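Local coordinates for protein urocanate hydratase (Paenibacillus sp. Soil724D2, PDB 7NED) that probably adds water to thiourocanate in bacterial ergothioneine breakdown, and holds NAD+ and urocanate side by side in its active site, at residues 16-21 and 472-477; 126-131 and 429-434; 133-138 and 166-171; 351-356 and 409-414. All blocks are in the same frame, centred on the assembly; numbering follows the deposited sequence.

Contact 1 spans nearly the whole chain, and the other three nest inside the loop it closes; contacts 3 and 4 follow each other within the loop of contact 2. Contacts 1, 2 and 4 all reach the mixed sheet, where strands 428-441 and 351-355 are neighbours, with centres 12 to 14 Å apart. Contact 3 belongs to the Rossmann-like part, its centre about 25 Å from that of contact 1 and 13 Å from that of contact 2. Contacts 2, 3 and 4 converge on urocanate, and contact 3 also holds NAD. Urocanate therefore lies where pieces from distant parts of the sequence meet, while contact 1 joins the N-terminal and C-terminal family regions farther away.

Contact 1: 16-21 and 472-477; sequences GWRQEA and MADLVT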
# COMPACT_ATOMS: atom_id res chain seq x y z
N GLY A 16 27.90 -10.27 -6.42
CA GLY A 16 27.57 -10.24 -7.83
C GLY A 16 27.22 -8.83 -8.28
O GLY A 16 27.13 -7.90 -7.48
N TRP A 17 27.01 -8.69 -9.58
CA TRP A 17 26.78 -7.36 -10.15
C TRP A 17 25.37 -6.86 -9.91
O TRP A 17 25.14 -5.65 -9.91
CB TRP A 17 27.07 -7.37 -11.65
CG TRP A 17 28.46 -6.87 -11.92
CD1 TRP A 17 29.54 -7.63 -12.28
CD2 TRP A 17 28.94 -5.52 -11.79
NE1 TRP A 17 30.67 -6.83 -12.39
CE2 TRP A 17 30.33 -5.53 -12.10
CE3 TRP A 17 28.33 -4.30 -11.48
CZ2 TRP A 17 31.12 -4.36 -12.09
CZ3 TRP A 17 29.13 -3.12 -11.46
CH2 TRP A 17 30.49 -3.18 -11.77
N ARG A 18 24.40 -7.76 -9.73
CA ARG A 18 23.08 -7.26 -9.38
C ARG A 18 23.13 -6.59 -8.02
O ARG A 18 22.54 -5.53 -7.82
CB ARG A 18 22.06 -8.41 -9.41
CG ARG A 18 21.91 -8.98 -10.80
CD ARG A 18 21.03 -10.23 -10.85
NE ARG A 18 19.70 -9.96 -10.35
CZ ARG A 18 18.82 -10.91 -10.01
NH1 ARG A 18 19.16 -12.20 -10.14
NH2 ARG A 18 17.62 -10.57 -9.56
N GLN A 19 23.84 -7.20 -7.06
CA GLN A 19 23.93 -6.59 -5.75
C GLN A 19 24.78 -5.33 -5.81
O GLN A 19 24.43 -4.29 -5.24
CB GLN A 19 24.53 -7.59 -4.76
CG GLN A 19 23.78 -8.94 -4.63
CD GLN A 19 24.30 -9.99 -5.60
OE1 GLN A 19 24.55 -9.72 -6.78
NE2 GLN A 19 24.48 -11.20 -5.10
N GLU A 20 25.90 -5.40 -6.52
CA GLU A 20 26.77 -4.23 -6.64
C GLU A 20 26.02 -3.05 -7.25
O GLU A 20 26.24 -1.88 -6.86
CB GLU A 20 27.98 -4.61 -7.50
CG GLU A 20 28.99 -3.47 -7.72
CD GLU A 20 29.92 -3.25 -6.51
OE1 GLU A 20 30.12 -4.21 -5.73
OE2 GLU A 20 30.48 -2.13 -6.36
N ALA A 21 25.15 -3.32 -8.22
CA ALA A 21 24.42 -2.24 -8.88
C ALA A 21 23.59 -1.47 -7.87
O ALA A 21 23.62 -0.23 -7.84
CB ALA A 21 23.55 -2.79 -10.02
N MET A 472 10.22 -10.47 -11.64
CA MET A 472 11.66 -10.73 -11.55
C MET A 472 12.51 -9.46 -11.49
O MET A 472 13.68 -9.48 -11.88
CB MET A 472 12.07 -11.57 -12.75
CG MET A 472 11.30 -12.90 -12.73
SD MET A 472 11.68 -13.99 -14.10
CE MET A 472 10.95 -13.11 -15.43
N ALA A 473 11.94 -8.35 -11.04
CA ALA A 473 12.69 -7.11 -10.89
C ALA A 473 13.76 -7.28 -9.80
O ALA A 473 13.75 -8.23 -9.00
CB ALA A 473 11.73 -5.97 -10.55
N ASP A 474 14.72 -6.34 -9.78
CA ASP A 474 15.80 -6.43 -8.80
C ASP A 474 15.48 -5.67 -7.54
O ASP A 474 15.86 -6.09 -6.44
CB ASP A 474 17.11 -5.86 -9.41
CG ASP A 474 17.70 -6.80 -10.46
OD1 ASP A 474 17.49 -6.52 -11.66
OD2 ASP A 474 18.27 -7.85 -10.09
N LEU A 475 14.76 -4.56 -7.66
CA LEU A 475 14.34 -3.80 -6.49
C LEU A 475 12.93 -3.27 -6.73
O LEU A 475 12.66 -2.70 -7.80
CB LEU A 475 15.30 -2.64 -6.20
CG LEU A 475 15.04 -1.74 -4.97
CD1 LEU A 475 16.34 -1.13 -4.41
CD2 LEU A 475 14.04 -0.64 -5.27
N VAL A 476 12.06 -3.41 -5.74
CA VAL A 476 10.70 -2.89 -5.84
C VAL A 476 10.40 -2.10 -4.57
O VAL A 476 10.80 -2.50 -3.47
CB VAL A 476 9.68 -4.04 -6.03
CG1 VAL A 476 8.25 -3.50 -6.11
CG2 VAL A 476 10.03 -4.81 -7.27
N THR A 477 9.70 -1.00 -4.71
CA THR A 477 9.41 -0.13 -3.58
C THR A 477 7.98 0.39 -3.66
O THR A 477 7.46 0.61 -4.75
CB THR A 477 10.41 1.04 -3.51
OG1 THR A 477 10.21 1.75 -2.28
CG2 THR A 477 10.24 2.02 -4.70
O HOH W 1 14.82 -11.12 -9.72
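Arg18 reaches across to Asp474 and closes a buried salt bridge in which two nitrogens seize one oxygen. NE donates to OD2 of Asp474 at 2.6 Å, and NH2 of Arg18 to the same OD2 at 2.8 Å, a side-on grip. OD2 lies in the guanidinium plane, but the carboxylate is turned 72° from it: NE meets OD2 almost along its C-O bond, whereas NH2 comes from above the carboxylate plane. With the CA atoms of Arg18 and Asp474 7.4 Å apart, the arginine has length to spare, and its bend at chi3 (59°) turns the NE edge to the short aspartate, whose carboxylate stays close to the strand entry. A water sits 2.9 Å from Arg18 NH2, a weak bond, and near Ala473 O. Farther out, Arg18 NH1 pairs with Glu67 and Asp474 OD1 with Arg507, a chain of charges likely to help pay for burying this pair. Asp474 and Leu475 both face Thr495, forming a classic beta bulge just where the strand begins. Helix 17-31 thus starts, with Gly16 at its N-cap, beside the entry to strand 475-480, which runs between strands 91-95 and 490-498 in the mixed sheet.

Contact 2: 126-131 and 429-434; sequences AWQYIG and AFSRDH. With URO ((2E)-3-(1H-imidazol-4-yl)acrylic acid), chain B.
Gln128 lies against Ser431 and His434, joining the loop ahead of helix 133-150 to strand 428-441. The close-packed part is its methylene stem: CG rests 3.2 Å from Ser431 OG, and CB of Gln128 is also near that hydroxyl. The serine oxygen stands anti to its backbone N (chi1 -176°), facing the glutamine, although its hydrogen bond goes to Val494 O. Beyond CG the glutamine is extended, long enough for OE1 to receive His434 NE2 at 3.2 Å, 151° at the hydrogen. His434 NE2 arrives nearly along the C=O axis, with OE1 in the imidazole plane and the amide turned 73° from the ring; the amide's own NE2 serves Thr495 instead. Elsewhere the fit is slacker: Gln128 OE1 stays 4.2 Å from Arg432 O, and Arg432 pairs with Asp515. Tyr129 and Asp433 line the urocanate pocket. There Tyr129 CD1 puts a ring edge 3.3 Å from carboxylate oxygen OAB of urocanate, and Asp433 OD2 approaches CAD of its double bond at 3.0 Å. With ND1 bonded to Ser491 and NE2 to Gln128, the imidazole of His434 is held at both nitrogens. Independently, His434 N bonds to Asp433 OD1 from above the carboxylate plane and probably helps to orient that group beside urocanate's vinyl carbons, a second-shell role for this residue's backbone.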
# COMPACT_ATOMS: atom_id res chain seq x y z
N ALA A 126 14.63 4.65 -2.63
CA ALA A 126 14.83 3.50 -3.50
C ALA A 126 16.07 3.64 -4.37
O ALA A 126 16.37 2.72 -5.14
CB ALA A 126 13.59 3.29 -4.37
N TRP A 127 16.77 4.78 -4.29
CA TRP A 127 18.13 4.97 -4.80
C TRP A 127 18.00 5.07 -6.32
O TRP A 127 18.82 4.52 -7.07
CB TRP A 127 18.99 3.77 -4.44
CG TRP A 127 19.06 3.58 -2.96
CD1 TRP A 127 18.66 4.43 -1.95
CD2 TRP A 127 19.09 2.28 -2.37
NE1 TRP A 127 18.62 3.75 -0.73
CE2 TRP A 127 18.87 2.42 -0.98
CE3 TRP A 127 19.33 1.00 -2.89
CZ2 TRP A 127 18.90 1.34 -0.10
CZ3 TRP A 127 19.38 -0.09 -2.00
CH2 TRP A 127 19.16 0.09 -0.63
N GLN A 128 16.93 5.71 -6.80
CA GLN A 128 16.67 5.73 -8.24
C GLN A 128 16.87 7.11 -8.86
O GLN A 128 16.62 7.30 -10.06
CB GLN A 128 15.24 5.19 -8.53
CG GLN A 128 15.12 3.74 -8.10
CD GLN A 128 13.69 3.20 -7.93
OE1 GLN A 128 12.72 3.94 -7.65
NE2 GLN A 128 13.57 1.87 -8.04
N TYR A 129 17.32 8.07 -8.04
CA TYR A 129 17.57 9.43 -8.44
C TYR A 129 18.88 9.45 -9.21
O TYR A 129 19.82 8.74 -8.84
CB TYR A 129 17.65 10.27 -7.18
CG TYR A 129 17.88 11.73 -7.34
CD1 TYR A 129 16.85 12.57 -7.68
CD2 TYR A 129 19.12 12.27 -7.08
CE1 TYR A 129 17.07 13.94 -7.81
CE2 TYR A 129 19.36 13.63 -7.20
CZ TYR A 129 18.31 14.46 -7.57
OH TYR A 129 18.49 15.81 -7.71
N ILE A 130 18.90 10.19 -10.32
CA ILE A 130 20.12 10.26 -11.12
C ILE A 130 20.69 11.66 -11.17
O ILE A 130 21.62 11.90 -11.92
CB ILE A 130 19.92 9.72 -12.54
CG1 ILE A 130 18.88 10.59 -13.34
CG2 ILE A 130 19.54 8.22 -12.47
CD1 ILE A 130 18.86 10.32 -14.82
N GLY A 131 20.18 12.58 -10.34
CA GLY A 131 20.52 13.99 -10.42
C GLY A 131 19.39 14.77 -11.05
O GLY A 131 18.30 14.26 -11.27
N ALA A 429 22.06 -0.04 -15.02
CA ALA A 429 20.86 -0.11 -14.19
C ALA A 429 19.77 0.68 -14.88
O ALA A 429 20.02 1.76 -15.42
CB ALA A 429 21.12 0.47 -12.80
N PHE A 430 18.55 0.12 -14.90
CA PHE A 430 17.38 0.77 -15.46
C PHE A 430 16.39 1.11 -14.35
O PHE A 430 16.16 0.31 -13.44
CB PHE A 430 16.68 -0.13 -16.48
CG PHE A 430 17.39 -0.22 -17.80
CD1 PHE A 430 18.31 -1.24 -18.05
CD2 PHE A 430 17.16 0.76 -18.78
CE1 PHE A 430 18.98 -1.29 -19.29
CE2 PHE A 430 17.80 0.70 -19.99
CZ PHE A 430 18.73 -0.31 -20.24
N SER A 431 15.80 2.29 -14.42
CA SER A 431 14.75 2.56 -13.45
C SER A 431 13.86 3.64 -14.04
O SER A 431 13.76 3.78 -15.27
CB SER A 431 15.35 2.94 -12.08
OG SER A 431 14.33 3.13 -11.09
N ARG A 432 13.17 4.38 -13.18
CA ARG A 432 12.31 5.43 -13.67
C ARG A 432 11.88 6.25 -12.46
O ARG A 432 12.03 5.82 -11.31
CB ARG A 432 11.09 4.88 -14.42
CG ARG A 432 10.31 3.79 -13.56
CD ARG A 432 8.83 3.60 -13.99
NE ARG A 432 8.23 2.47 -13.26
CZ ARG A 432 7.79 2.53 -12.00
NH1 ARG A 432 7.90 3.66 -11.32
NH2 ARG A 432 7.25 1.44 -11.41
N ASP A 433 11.37 7.43 -12.74
CA ASP A 433 10.66 8.14 -11.68
C ASP A 433 9.40 7.36 -11.34
O ASP A 433 8.96 6.48 -12.09
CB ASP A 433 10.30 9.56 -12.14
CG ASP A 433 9.89 10.46 -10.96
OD1 ASP A 433 10.01 10.04 -9.78
OD2 ASP A 433 9.46 11.59 -11.22
N HIS A 434 8.78 7.70 -10.20
CA HIS A 434 7.48 7.08 -9.90
C HIS A 434 6.34 7.77 -10.61
O HIS A 434 5.22 7.25 -10.60
CB HIS A 434 7.19 7.08 -8.40
CG HIS A 434 8.19 6.31 -7.60
ND1 HIS A 434 7.95 5.94 -6.29
CD2 HIS A 434 9.44 5.86 -7.90
CE1 HIS A 434 8.99 5.26 -5.83
NE2 HIS A 434 9.91 5.20 -6.78
OAA URO B . 13.36 12.07 -11.10
CAI URO B . 13.49 11.81 -9.83
OAB URO B . 14.39 11.20 -9.40
CAC URO B . 12.46 12.27 -8.89
CAD URO B . 11.42 12.93 -9.33
CAJ URO B . 10.54 13.29 -8.29
CAF URO B . 9.53 14.21 -8.32
NAH URO B . 9.01 14.41 -7.07
CAE URO B . 9.70 13.61 -6.29
NAG URO B . 10.63 12.91 -6.98

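Contact 3: 133-138 and 166-171; sequences QGVIQG and GGMGGA. With NAD (nicotinamide-adenine-dinucleotide), chain C; URO ((2E)-3-(1H-imidazol-4-yl)acrylic acid), chain B.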
# COMPACT_ATOMS: atom_id res chain seq x y z
N GLN A 133 19.03 15.53 -14.04
CA GLN A 133 18.61 15.01 -15.33
C GLN A 133 17.34 14.18 -15.22
O GLN A 133 16.55 14.09 -16.17
CB GLN A 133 19.73 14.16 -15.94
CG GLN A 133 19.35 13.74 -17.35
CD GLN A 133 20.35 12.85 -18.02
OE1 GLN A 133 20.21 12.60 -19.21
NE2 GLN A 133 21.36 12.37 -17.28
N GLY A 134 17.10 13.58 -14.06
CA GLY A 134 15.95 12.69 -13.96
C GLY A 134 14.65 13.36 -14.35
O GLY A 134 13.77 12.71 -14.94
N VAL A 135 14.53 14.66 -14.08
CA VAL A 135 13.29 15.37 -14.34
C VAL A 135 13.38 16.27 -15.57
O VAL A 135 12.37 16.88 -15.96
CB VAL A 135 12.86 16.19 -13.10
CG1 VAL A 135 13.73 17.45 -12.94
CG2 VAL A 135 11.38 16.56 -13.14
N ILE A 136 14.55 16.39 -16.20
CA ILE A 136 14.67 17.46 -17.18
C ILE A 136 13.83 17.18 -18.43
O ILE A 136 13.23 18.10 -18.99
CB ILE A 136 16.14 17.77 -17.52
CG1 ILE A 136 16.22 19.02 -18.39
CG2 ILE A 136 16.81 16.62 -18.22
CD1 ILE A 136 17.63 19.36 -18.76
N GLN A 137 13.71 15.92 -18.87
CA GLN A 137 12.92 15.71 -20.09
C GLN A 137 11.44 15.93 -19.83
O GLN A 137 10.73 16.43 -20.71
CB GLN A 137 13.09 14.30 -20.67
CG GLN A 137 12.32 14.24 -22.01
CD GLN A 137 12.50 12.95 -22.82
OE1 GLN A 137 13.18 12.02 -22.41
NE2 GLN A 137 11.87 12.90 -23.99
N GLY A 138 10.95 15.54 -18.66
CA GLY A 138 9.56 15.83 -18.30
C GLY A 138 9.26 17.31 -18.39
O GLY A 138 8.28 17.73 -18.99
N GLY A 166 16.71 23.70 -6.86
CA GLY A 166 17.18 22.56 -6.09
C GLY A 166 17.45 21.35 -6.95
O GLY A 166 17.78 21.46 -8.14
N GLY A 167 17.32 20.16 -6.35
CA GLY A 167 17.63 18.92 -7.07
C GLY A 167 16.86 18.78 -8.37
O GLY A 167 17.44 18.51 -9.43
N MET A 168 15.58 19.07 -8.27
CA MET A 168 14.69 18.96 -9.38
C MET A 168 14.46 20.28 -10.04
O MET A 168 14.50 20.32 -11.22
CB MET A 168 13.40 18.33 -8.94
CG MET A 168 13.67 17.06 -8.18
SD MET A 168 13.82 15.69 -9.25
CE MET A 168 15.37 15.82 -10.06
N GLY A 169 14.22 21.32 -9.26
CA GLY A 169 14.06 22.66 -9.84
C GLY A 169 15.25 23.12 -10.67
O GLY A 169 15.09 23.87 -11.64
N GLY A 170 16.44 22.67 -10.31
CA GLY A 170 17.62 23.04 -11.07
C GLY A 170 17.58 22.62 -12.53
O GLY A 170 18.36 23.14 -13.33
N ALA A 171 16.70 21.67 -12.90
CA ALA A 171 16.57 21.28 -14.30
C ALA A 171 15.82 22.32 -15.13
O ALA A 171 15.88 22.28 -16.36
CB ALA A 171 15.84 19.94 -14.42
PA NAD C . 14.85 21.08 -3.19
O1A NAD C . 14.32 21.34 -1.78
O2A NAD C . 16.16 20.49 -3.53
O5B NAD C . 15.01 22.65 -3.80
C5B NAD C . 13.97 23.49 -3.48
C4B NAD C . 14.52 24.94 -3.89
O4B NAD C . 13.62 25.96 -3.60
C3B NAD C . 15.77 25.12 -2.96
O3B NAD C . 16.85 25.50 -3.70
C2B NAD C . 15.31 26.27 -2.01
O2B NAD C . 16.32 27.16 -1.71
C1B NAD C . 14.37 27.01 -2.95
N9A NAD C . 13.34 27.81 -2.29
C8A NAD C . 12.61 27.54 -1.14
N7A NAD C . 11.77 28.49 -0.82
C5A NAD C . 11.92 29.44 -1.83
C6A NAD C . 11.31 30.69 -2.06
N6A NAD C . 10.35 31.18 -1.24
N1A NAD C . 11.66 31.42 -3.16
C2A NAD C . 12.65 30.89 -3.93
N3A NAD C . 13.31 29.73 -3.83
C4A NAD C . 12.92 29.02 -2.75
O3 NAD C . 13.53 20.51 -3.84
PN NAD C . 13.59 19.79 -5.26
O1N NAD C . 14.09 18.39 -5.39
O2N NAD C . 13.96 20.85 -6.28
O5D NAD C . 11.93 19.56 -5.65
C5D NAD C . 11.16 20.77 -5.62
C4D NAD C . 9.71 20.42 -5.81
O4D NAD C . 9.53 19.55 -6.91
C3D NAD C . 9.38 19.52 -4.51
O3D NAD C . 8.10 19.85 -3.97
C2D NAD C . 9.33 18.05 -5.07
O2D NAD C . 8.40 17.22 -4.51
C1D NAD C . 8.67 18.56 -6.40
N1N NAD C . 8.41 17.57 -7.45
C2N NAD C . 7.38 16.72 -7.09
C3N NAD C . 6.91 15.75 -7.96
C7N NAD C . 5.80 14.83 -7.43
O7N NAD C . 4.98 14.25 -8.14
N7N NAD C . 5.78 14.59 -6.07
C4N NAD C . 7.51 15.70 -9.22
C5N NAD C . 8.54 16.58 -9.55
C6N NAD C . 8.98 17.56 -8.64
OAA URO B . 13.36 12.07 -11.10
CAI URO B . 13.49 11.81 -9.83
OAB URO B . 14.39 11.20 -9.40
CAC URO B . 12.46 12.27 -8.89
CAD URO B . 11.42 12.93 -9.33
CAJ URO B . 10.54 13.29 -8.29
CAF URO B . 9.53 14.21 -8.32
NAH URO B . 9.01 14.41 -7.07
CAE URO B . 9.70 13.61 -6.29
NAG URO B . 10.63 12.91 -6.98
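Ile136 and Ala171 bring their backbones close, CA to CA 5.1 Å, and the CA atoms of Val135 and Met168 follow at 6.3 Å, as the beginning of helix 133-150 passes a glycine-rich turn of helical backbone angles. So near an approach suits alanine, whose single methyl, CB, touches Val135 CG1 at 3.6 Å and Ile136 CB at 3.8 Å. Val135 CG1 is the branch doing most of the work: set between the backbone N and the carbonyl carbon (chi1 75°), it also meets Met168 CE at 3.7 Å and lies against the Met168 carbonyl oxygen. Valine's branch lets CG1 touch the alanine methyl and the methionine end together. Flexible Met168 bends at chi2 and chi3, so that its CE faces the valine while SD turns to the vinyl carbons of urocanate, 3.7 Å from CAD. Gly134 on the helix has no side chain, which lets urocanate's carboxylate come near its backbone. Along the turn, bare amides face the NAD diphosphate: Gly169 N bonds to O2N at 3.0 Å, almost straight at 177°, Met168 N also reaches O2N, and Gly167 N takes O2A. Glycine suits position 166 because the cofactor comes right up to the main chain there, Gly166 CA standing 3.2 Å from O5B of NAD. This is the dinucleotide-binding turn of a Rossmann-like fold, between strand 159-163 and helix 172-178, with Trp383 of helix 378-390 and Ile400 of strand 398-400 packing around Ile136.

Contact 4: 351-356 and 409-414; sequences FRWVAL and TKLALA. With URO ((2E)-3-(1H-imidazol-4-yl)acrylic acid), chain B.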
# COMPACT_ATOMS: atom_id res chain seq x y z
N PHE A 351 11.69 6.93 -18.09
CA PHE A 351 12.61 5.81 -18.02
C PHE A 351 14.05 6.33 -18.02
O PHE A 351 14.34 7.36 -18.63
CB PHE A 351 12.27 4.86 -19.18
CG PHE A 351 13.03 3.59 -19.20
CD1 PHE A 351 12.74 2.65 -18.18
CD2 PHE A 351 13.57 3.10 -20.37
CE1 PHE A 351 13.31 1.39 -18.16
CE2 PHE A 351 14.09 1.81 -20.41
CZ PHE A 351 13.95 0.93 -19.30
N ARG A 352 14.93 5.68 -17.27
CA ARG A 352 16.29 6.20 -17.11
C ARG A 352 17.23 5.03 -16.93
O ARG A 352 16.82 3.92 -16.59
CB ARG A 352 16.36 7.16 -15.91
CG ARG A 352 15.90 6.44 -14.60
CD ARG A 352 15.69 7.38 -13.42
NE ARG A 352 14.70 8.44 -13.66
CZ ARG A 352 14.36 9.35 -12.75
NH1 ARG A 352 14.90 9.30 -11.53
NH2 ARG A 352 13.51 10.33 -13.06
N TRP A 353 18.52 5.27 -17.14
CA TRP A 353 19.49 4.21 -16.97
C TRP A 353 20.81 4.81 -16.50
O TRP A 353 21.07 5.99 -16.70
CB TRP A 353 19.68 3.39 -18.25
CG TRP A 353 19.81 4.21 -19.49
CD1 TRP A 353 20.97 4.53 -20.13
CD2 TRP A 353 18.75 4.76 -20.28
NE1 TRP A 353 20.70 5.24 -21.27
CE2 TRP A 353 19.35 5.42 -21.37
CE3 TRP A 353 17.34 4.78 -20.17
CZ2 TRP A 353 18.61 6.10 -22.34
CZ3 TRP A 353 16.60 5.45 -21.14
CH2 TRP A 353 17.24 6.10 -22.21
N VAL A 354 21.61 4.00 -15.82
CA VAL A 354 22.83 4.47 -15.19
C VAL A 354 23.98 3.56 -15.60
O VAL A 354 23.87 2.34 -15.50
CB VAL A 354 22.69 4.50 -13.67
CG1 VAL A 354 24.03 4.87 -12.97
CG2 VAL A 354 21.59 5.50 -13.28
N ALA A 355 25.10 4.17 -16.01
CA ALA A 355 26.29 3.39 -16.37
C ALA A 355 27.05 3.08 -15.08
O ALA A 355 27.81 3.90 -14.58
CB ALA A 355 27.16 4.18 -17.34
N LEU A 356 26.83 1.89 -14.52
CA LEU A 356 27.46 1.53 -13.25
C LEU A 356 28.98 1.47 -13.34
O LEU A 356 29.66 1.58 -12.30
CB LEU A 356 26.90 0.19 -12.78
CG LEU A 356 25.39 0.26 -12.56
CD1 LEU A 356 24.75 -1.14 -12.66
CD2 LEU A 356 25.06 0.89 -11.22
N THR A 409 11.22 -2.10 -23.17
CA THR A 409 11.72 -3.47 -23.23
C THR A 409 12.77 -3.61 -24.33
O THR A 409 13.83 -4.20 -24.12
CB THR A 409 10.54 -4.41 -23.48
OG1 THR A 409 9.59 -4.25 -22.42
CG2 THR A 409 11.00 -5.88 -23.58
N LYS A 410 12.45 -3.10 -25.52
CA LYS A 410 13.39 -3.11 -26.64
C LYS A 410 14.74 -2.50 -26.26
O LYS A 410 15.81 -3.09 -26.51
CB LYS A 410 12.76 -2.34 -27.81
CG LYS A 410 13.70 -2.12 -28.98
CD LYS A 410 12.94 -1.61 -30.17
CE LYS A 410 13.92 -1.24 -31.29
NZ LYS A 410 13.16 -0.52 -32.37
N LEU A 411 14.72 -1.30 -25.67
CA LEU A 411 15.97 -0.67 -25.25
C LEU A 411 16.72 -1.55 -24.25
O LEU A 411 17.92 -1.80 -24.39
CB LEU A 411 15.66 0.68 -24.64
CG LEU A 411 16.88 1.39 -24.09
CD1 LEU A 411 17.95 1.67 -25.21
CD2 LEU A 411 16.40 2.69 -23.50
N ALA A 412 16.03 -2.01 -23.21
CA ALA A 412 16.73 -2.71 -22.14
C ALA A 412 17.31 -4.03 -22.64
O ALA A 412 18.42 -4.42 -22.24
CB ALA A 412 15.79 -2.94 -20.95
N LEU A 413 16.59 -4.74 -23.52
CA LEU A 413 17.14 -5.97 -24.08
C LEU A 413 18.38 -5.70 -24.95
O LEU A 413 19.38 -6.42 -24.86
CB LEU A 413 16.07 -6.71 -24.89
CG LEU A 413 14.98 -7.39 -24.04
CD1 LEU A 413 13.95 -8.01 -24.98
CD2 LEU A 413 15.53 -8.40 -23.05
N ALA A 414 18.32 -4.69 -25.83
CA ALA A 414 19.50 -4.32 -26.62
C ALA A 414 20.68 -3.98 -25.72
O ALA A 414 21.79 -4.47 -25.94
CB ALA A 414 19.19 -3.15 -27.56
OAA URO B . 13.36 12.07 -11.10
CAI URO B . 13.49 11.81 -9.83
OAB URO B . 14.39 11.20 -9.40
CAC URO B . 12.46 12.27 -8.89
CAD URO B . 11.42 12.93 -9.33
CAJ URO B . 10.54 13.29 -8.29
CAF URO B . 9.53 14.21 -8.32
NAH URO B . 9.01 14.41 -7.07
CAE URO B . 9.70 13.61 -6.29
NAG URO B . 10.63 12.91 -6.98
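Arg352 NH2 makes the shortest polar bond here, to carboxylate oxygen OAA of urocanate at 2.6 Å, while Arg352 NH1 gives OAB a nearly straight bond (171°) of 2.9 Å. Two nitrogens thus meet two oxygens, a fork that suits arginine as partner for an acid; NH1 is also bonded to Gln128 O, which helps fix the group's rotation. On the other face of strand 351-355, the neighbours Phe351 and Trp353 point toward helix 407-420. Both meet Leu411, through one methyl. Its CD2 lies over the six-membered ring of Trp353, 3.9 Å from the centroid and 22° off the ring normal, a CH-pi contact in which CZ3 of Trp353 comes to 3.6 Å of CD2. Phe351 approaches differently: its CE2 edge stands 4.0 Å from Leu411 CD2, with the methyl near the ring plane. Leu411 CG is anti to its backbone N (chi1 177°), which carries the branch out from the helix to the rings. Leucine suits the place because one branch methyl can rest on the indole face and still touch the phenyl edge. Ile366 and Ile370 of helix 360-373 and Leu512 of helix 502-525 extend this apolar layer. These helices and 407-420 cover the Phe351 and Trp353 side of the mixed sheet in this urocanase C-terminal region, while Arg352, on the other side of strand 351-355, belongs to the urocanate carboxylate site.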